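Local coordinates for protein beta-galactosidase (Streptococcus pneumoniae, PDB 4CU9) that probably binds carbohydrate as a module of a pneumococcal beta-galactosidase, with a galactose-binding-like beta-sandwich fold that holds a calcium ion, at residues A[98-111]-A[124-137]. Sequence-based numbering, arbitrary orientation.
Sequences LVLERYVGPGFEVP and HPFNNPENWEAVPY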
loop_
_atom_site.group_PDB
_atom_site.type_symbol
_atom_site.label_atom_id
_atom_site.label_comp_id
_atom_site.label_asym_id
_atom_site.label_seq_id
_atom_site.Cartn_x
_atom_site.Cartn_y
_atom_site.Cartn_z
ATOM N N LEU A 98 -8.828 3.110 7.027
ATOM C CA LEU A 98 -7.957 2.017 6.540
ATOM C C LEU A 98 -8.904 0.884 6.131
ATOM O O LEU A 98 -9.630 0.348 6.986
ATOM C CB LEU A 98 -7.028 1.582 7.728
ATOM C CG LEU A 98 -5.963 0.519 7.569
ATOM C CD1 LEU A 98 -4.857 0.935 6.602
ATOM C CD2 LEU A 98 -5.320 0.132 8.879
ATOM N N VAL A 99 -8.961 0.547 4.843
ATOM C CA VAL A 99 -9.761 -0.592 4.354
ATOM C C VAL A 99 -8.821 -1.586 3.689
ATOM O O VAL A 99 -7.978 -1.191 2.815
ATOM C CB VAL A 99 -10.808 -0.163 3.305
ATOM C CG1 VAL A 99 -11.557 -1.361 2.762
ATOM C CG2 VAL A 99 -11.749 0.878 3.900
ATOM N N LEU A 100 -8.915 -2.845 4.091
ATOM C CA LEU A 100 -8.150 -3.916 3.435
ATOM C C LEU A 100 -8.931 -4.432 2.241
ATOM O O LEU A 100 -10.093 -4.791 2.357
ATOM C CB LEU A 100 -7.873 -5.079 4.398
ATOM C CG LEU A 100 -7.099 -6.298 3.872
ATOM C CD1 LEU A 100 -5.692 -5.912 3.433
ATOM C CD2 LEU A 100 -7.014 -7.364 4.952
ATOM N N GLU A 101 -8.262 -4.592 1.113
ATOM C CA GLU A 101 -8.881 -5.132 -0.069
ATOM C C GLU A 101 -8.032 -6.142 -0.800
ATOM O O GLU A 101 -6.795 -6.061 -0.859
ATOM C CB GLU A 101 -9.253 -4.012 -1.051
ATOM C CG GLU A 101 -10.242 -3.020 -0.481
ATOM C CD GLU A 101 -10.559 -1.852 -1.397
ATOM O OE1 GLU A 101 -9.643 -1.376 -2.106
ATOM O OE2 GLU A 101 -11.745 -1.420 -1.392
ATOM N N ARG A 102 -8.726 -7.104 -1.400
ATOM C CA ARG A 102 -8.082 -8.111 -2.232
ATOM C C ARG A 102 -8.459 -7.885 -3.688
ATOM O O ARG A 102 -9.573 -7.488 -3.993
ATOM C CB ARG A 102 -8.475 -9.526 -1.780
ATOM C CG ARG A 102 -9.950 -9.847 -1.910
ATOM C CD ARG A 102 -10.253 -11.224 -1.321
ATOM N NE ARG A 102 -11.683 -11.540 -1.292
ATOM C CZ ARG A 102 -12.343 -12.177 -2.252
ATOM N NH1 ARG A 102 -11.730 -12.570 -3.348
ATOM N NH2 ARG A 102 -13.634 -12.435 -2.100
ATOM N N TYR A 103 -7.522 -8.144 -4.596
ATOM C CA TYR A 103 -7.769 -7.924 -6.001
ATOM C C TYR A 103 -8.706 -9.012 -6.537
ATOM O O TYR A 103 -8.475 -10.180 -6.306
ATOM C CB TYR A 103 -6.461 -7.875 -6.778
ATOM C CG TYR A 103 -6.650 -7.581 -8.234
ATOM C CD1 TYR A 103 -7.050 -6.310 -8.649
ATOM C CD2 TYR A 103 -6.452 -8.574 -9.206
ATOM C CE1 TYR A 103 -7.242 -6.047 -9.991
ATOM C CE2 TYR A 103 -6.664 -8.309 -10.550
ATOM C CZ TYR A 103 -7.046 -7.041 -10.928
ATOM O OH TYR A 103 -7.237 -6.734 -12.263
ATOM N N VAL A 104 -9.753 -8.604 -7.238
ATOM C CA VAL A 104 -10.708 -9.541 -7.834
ATOM C C VAL A 104 -10.959 -9.191 -9.305
ATOM O O VAL A 104 -11.938 -9.663 -9.894
ATOM C CB VAL A 104 -12.056 -9.523 -7.095
ATOM C CG1 VAL A 104 -11.949 -10.062 -5.663
ATOM C CG2 VAL A 104 -12.654 -8.113 -7.084
ATOM N N GLY A 105 -10.067 -8.393 -9.912
ATOM C CA GLY A 105 -10.274 -7.982 -11.286
ATOM C C GLY A 105 -9.688 -8.942 -12.306
ATOM O O GLY A 105 -9.303 -10.085 -11.993
ATOM N N PRO A 106 -9.608 -8.490 -13.560
ATOM C CA PRO A 106 -9.025 -9.348 -14.598
ATOM C C PRO A 106 -7.540 -9.602 -14.421
ATOM O O PRO A 106 -6.870 -8.960 -13.580
ATOM C CB PRO A 106 -9.324 -8.577 -15.881
ATOM C CG PRO A 106 -9.358 -7.143 -15.451
ATOM C CD PRO A 106 -10.021 -7.181 -14.099
ATOM N N GLY A 107 -7.008 -10.539 -15.208
ATOM C CA GLY A 107 -5.583 -10.760 -15.244
ATOM C C GLY A 107 -4.887 -9.450 -15.614
ATOM O O GLY A 107 -5.473 -8.567 -16.224
ATOM N N PHE A 108 -3.667 -9.277 -15.165
ATOM C CA PHE A 108 -2.952 -7.992 -15.288
ATOM C C PHE A 108 -1.462 -8.208 -15.288
ATOM O O PHE A 108 -0.978 -9.303 -14.986
ATOM C CB PHE A 108 -3.315 -7.073 -14.103
ATOM C CG PHE A 108 -2.878 -7.637 -12.761
ATOM C CD1 PHE A 108 -3.632 -8.578 -12.134
ATOM C CD2 PHE A 108 -1.733 -7.192 -12.132
ATOM C CE1 PHE A 108 -3.218 -9.131 -10.924
ATOM C CE2 PHE A 108 -1.324 -7.725 -10.925
ATOM C CZ PHE A 108 -2.082 -8.673 -10.300
ATOM N N GLU A 109 -0.726 -7.163 -15.653
ATOM C CA GLU A 109 0.712 -7.123 -15.464
ATOM C C GLU A 109 1.036 -5.999 -14.481
ATOM O O GLU A 109 0.205 -5.143 -14.219
ATOM C CB GLU A 109 1.480 -6.931 -16.801
ATOM C CG GLU A 109 1.169 -5.648 -17.565
ATOM C CD GLU A 109 1.873 -5.622 -18.941
ATOM O OE1 GLU A 109 3.118 -5.472 -19.024
ATOM O OE2 GLU A 109 1.188 -5.781 -19.949
ATOM N N VAL A 110 2.251 -6.027 -13.944
ATOM C CA VAL A 110 2.753 -4.939 -13.087
ATOM C C VAL A 110 2.643 -3.643 -13.877
ATOM O O VAL A 110 3.092 -3.573 -15.031
ATOM C CB VAL A 110 4.221 -5.156 -12.681
ATOM C CG1 VAL A 110 4.733 -3.929 -11.955
ATOM C CG2 VAL A 110 4.329 -6.393 -11.792
ATOM N N PRO A 111 2.036 -2.604 -13.282
ATOM C CA PRO A 111 1.996 -1.351 -13.982
ATOM C C PRO A 111 3.418 -0.837 -14.323
ATOM O O PRO A 111 4.389 -1.053 -13.565
ATOM C CB PRO A 111 1.352 -0.403 -12.984
ATOM C CG PRO A 111 0.526 -1.270 -12.059
ATOM C CD PRO A 111 1.306 -2.565 -11.985
ATOM N N HIS A 124 -4.915 1.068 -16.247
ATOM C CA HIS A 124 -4.570 -0.184 -15.578
ATOM C C HIS A 124 -5.778 -0.673 -14.737
ATOM O O HIS A 124 -6.462 0.124 -14.089
ATOM C CB HIS A 124 -3.342 -0.022 -14.690
ATOM C CG HIS A 124 -2.753 -1.328 -14.240
ATOM N ND1 HIS A 124 -3.227 -2.046 -13.162
ATOM C CD2 HIS A 124 -1.789 -2.097 -14.807
ATOM C CE1 HIS A 124 -2.529 -3.166 -13.046
ATOM N NE2 HIS A 124 -1.655 -3.220 -14.039
ATOM N N PRO A 125 -6.048 -1.973 -14.729
ATOM C CA PRO A 125 -7.237 -2.440 -13.950
ATOM C C PRO A 125 -7.227 -2.145 -12.445
ATOM O O PRO A 125 -8.271 -2.123 -11.830
ATOM C CB PRO A 125 -7.300 -3.941 -14.269
ATOM C CG PRO A 125 -5.949 -4.293 -14.769
ATOM C CD PRO A 125 -5.410 -3.077 -15.453
ATOM N N PHE A 126 -6.048 -1.869 -11.870
ATOM C CA PHE A 126 -5.930 -1.452 -10.493
ATOM C C PHE A 126 -6.693 -0.157 -10.235
ATOM O O PHE A 126 -7.155 0.066 -9.122
ATOM C CB PHE A 126 -4.471 -1.272 -10.067
ATOM C CG PHE A 126 -3.776 -2.548 -9.728
ATOM C CD1 PHE A 126 -4.305 -3.800 -10.055
ATOM C CD2 PHE A 126 -2.582 -2.495 -9.085
ATOM C CE1 PHE A 126 -3.629 -4.960 -9.698
ATOM C CE2 PHE A 126 -1.886 -3.634 -8.756
ATOM C CZ PHE A 126 -2.418 -4.871 -9.029
ATOM N N ASN A 127 -6.918 0.636 -11.267
ATOM C CA ASN A 127 -7.541 1.907 -11.099
ATOM C C ASN A 127 -9.073 1.864 -11.112
ATOM O O ASN A 127 -9.716 2.885 -10.881
ATOM C CB ASN A 127 -6.993 2.883 -12.141
ATOM C CG ASN A 127 -7.225 4.328 -11.776
ATOM O OD1 ASN A 127 -7.080 4.721 -10.628
ATOM N ND2 ASN A 127 -7.593 5.136 -12.764
ATOM N N ASN A 128 -9.656 0.682 -11.283
ATOM C CA ASN A 128 -11.076 0.527 -11.276
ATOM C C ASN A 128 -11.518 -0.028 -9.916
ATOM O O ASN A 128 -11.180 -1.154 -9.588
ATOM C CB ASN A 128 -11.494 -0.425 -12.402
ATOM C CG ASN A 128 -13.008 -0.711 -12.393
ATOM O OD1 ASN A 128 -13.733 -0.241 -11.536
ATOM N ND2 ASN A 128 -13.450 -1.494 -13.333
ATOM N N PRO A 129 -12.264 0.757 -9.119
ATOM C CA PRO A 129 -12.603 0.327 -7.762
ATOM C C PRO A 129 -13.372 -0.995 -7.697
ATOM O O PRO A 129 -13.341 -1.677 -6.660
ATOM C CB PRO A 129 -13.545 1.436 -7.261
ATOM C CG PRO A 129 -13.286 2.598 -8.137
ATOM C CD PRO A 129 -12.825 2.087 -9.442
ATOM N N GLU A 130 -14.090 -1.340 -8.757
ATOM C CA GLU A 130 -14.891 -2.597 -8.743
ATOM C C GLU A 130 -13.994 -3.841 -8.803
ATOM O O GLU A 130 -14.447 -4.933 -8.606
ATOM C CB GLU A 130 -15.871 -2.640 -9.914
ATOM C CG GLU A 130 -17.018 -1.644 -9.763
ATOM C CD GLU A 130 -17.873 -1.907 -8.529
ATOM O OE1 GLU A 130 -18.347 -3.053 -8.378
ATOM O OE2 GLU A 130 -18.044 -0.975 -7.708
ATOM N N ASN A 131 -12.707 -3.652 -9.055
ATOM C CA ASN A 131 -11.746 -4.770 -9.091
ATOM C C ASN A 131 -11.101 -5.067 -7.740
ATOM O O ASN A 131 -10.143 -5.860 -7.665
ATOM C CB ASN A 131 -10.674 -4.471 -10.126
ATOM C CG ASN A 131 -11.197 -4.562 -11.554
ATOM O OD1 ASN A 131 -12.189 -5.229 -11.802
ATOM N ND2 ASN A 131 -10.527 -3.875 -12.499
ATOM N N TRP A 132 -11.663 -4.491 -6.674
ATOM C CA TRP A 132 -11.113 -4.643 -5.330
ATOM C C TRP A 132 -12.300 -4.976 -4.404
ATOM O O TRP A 132 -13.333 -4.290 -4.442
ATOM C CB TRP A 132 -10.413 -3.378 -4.875
ATOM C CG TRP A 132 -9.188 -3.052 -5.715
ATOM C CD1 TRP A 132 -9.130 -2.191 -6.742
ATOM C CD2 TRP A 132 -7.887 -3.600 -5.577
ATOM N NE1 TRP A 132 -7.857 -2.132 -7.276
ATOM C CE2 TRP A 132 -7.073 -3.020 -6.592
ATOM C CE3 TRP A 132 -7.312 -4.529 -4.707
ATOM C CZ2 TRP A 132 -5.744 -3.328 -6.718
ATOM C CZ3 TRP A 132 -6.006 -4.837 -4.852
ATOM C CH2 TRP A 132 -5.226 -4.255 -5.838
ATOM N N GLU A 133 -12.103 -5.990 -3.581
ATOM C CA GLU A 133 -13.114 -6.446 -2.604
ATOM C C GLU A 133 -12.591 -6.262 -1.176
ATOM O O GLU A 133 -11.501 -6.746 -0.830
ATOM C CB GLU A 133 -13.447 -7.914 -2.897
ATOM C CG GLU A 133 -14.401 -8.588 -1.915
ATOM C CD GLU A 133 -15.854 -8.312 -2.169
ATOM O OE1 GLU A 133 -16.182 -7.355 -2.920
ATOM O OE2 GLU A 133 -16.687 -9.071 -1.606
ATOM N N ALA A 134 -13.405 -5.602 -0.344
ATOM C CA ALA A 134 -13.085 -5.368 1.055
ATOM C C ALA A 134 -12.948 -6.662 1.856
ATOM O O ALA A 134 -13.717 -7.634 1.667
ATOM C CB ALA A 134 -14.126 -4.462 1.723
ATOM N N VAL A 135 -11.982 -6.656 2.761
ATOM C CA VAL A 135 -11.701 -7.815 3.614
ATOM C C VAL A 135 -11.813 -7.343 5.074
ATOM O O VAL A 135 -11.070 -6.458 5.494
ATOM C CB VAL A 135 -10.325 -8.429 3.273
ATOM C CG1 VAL A 135 -9.919 -9.516 4.260
ATOM C CG2 VAL A 135 -10.309 -8.982 1.847
ATOM N N PRO A 136 -12.778 -7.901 5.854
ATOM C CA PRO A 136 -12.828 -7.472 7.252
ATOM C C PRO A 136 -11.582 -7.939 8.001
ATOM O O PRO A 136 -11.046 -9.004 7.715
ATOM C CB PRO A 136 -14.116 -8.158 7.803
ATOM C CG PRO A 136 -14.862 -8.634 6.620
ATOM C CD PRO A 136 -13.836 -8.895 5.552
ATOM N N TYR A 137 -11.097 -7.151 8.949
ATOM C CA TYR A 137 -9.832 -7.470 9.604
ATOM C C TYR A 137 -9.878 -7.043 11.083
ATOM O O TYR A 137 -10.774 -6.263 11.497
ATOM C CB TYR A 137 -8.656 -6.789 8.819
ATOM C CG TYR A 137 -8.629 -5.292 8.932
ATOM C CD1 TYR A 137 -7.987 -4.675 9.975
ATOM C CD2 TYR A 137 -9.301 -4.491 8.023
ATOM C CE1 TYR A 137 -7.976 -3.301 10.106
ATOM C CE2 TYR A 137 -9.316 -3.119 8.144
ATOM C CZ TYR A 137 -8.653 -2.530 9.189
ATOM O OH TYR A 137 -8.660 -1.168 9.307
HETATM O O HOH W 1 -11.310 -3.751 5.346
HETATM O O HOH W 2 -12.548 -0.261 -4.016
HETATM O O HOH W 3 -13.324 -10.624 0.957
#
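Tyr103 turns the edge of its ring toward the face of Trp132, the planes at 68° and the ring centroid 5.2 Å from that of the Trp132 six-membered ring. With CG anti to the backbone N (chi1 -177°), the phenol also runs out to Pro125, whose CB lies 3.4 Å from Tyr103 OH. Phe126 CE1 lies over one face, toward the rim, and Gly105 N over the centre of the other; the hydroxyl donates to a lone pair of Pro106 O, fixing the ring's far end. Phe108 leans obliquely on Phe126, extending the aromatic cluster. Beyond it, His124 NE2 donates almost straight to Glu109 O (2.7 Å), while Pro111 CG sits over the imidazole, 3.6 Å from its centroid. His124 ND1 accepts from Phe126 N, so both ring nitrogens are engaged.

Along the strands, Arg102 and Glu133 exchange backbone hydrogen bonds; just past strand 98-103, Val104 N donates to Asn131 O at 2.8 Å. At the other end Tyr137 OH reaches Leu98 O (2.9 Å) from above the carbonyl plane. Glu101, beside Trp132 CB, forms salt bridges to Arg162 and Arg164. The arrangement joins antiparallel strands 98-103 and 132-135 and the two ends of their long connection, as in galactose-binding-like beta-sandwiches.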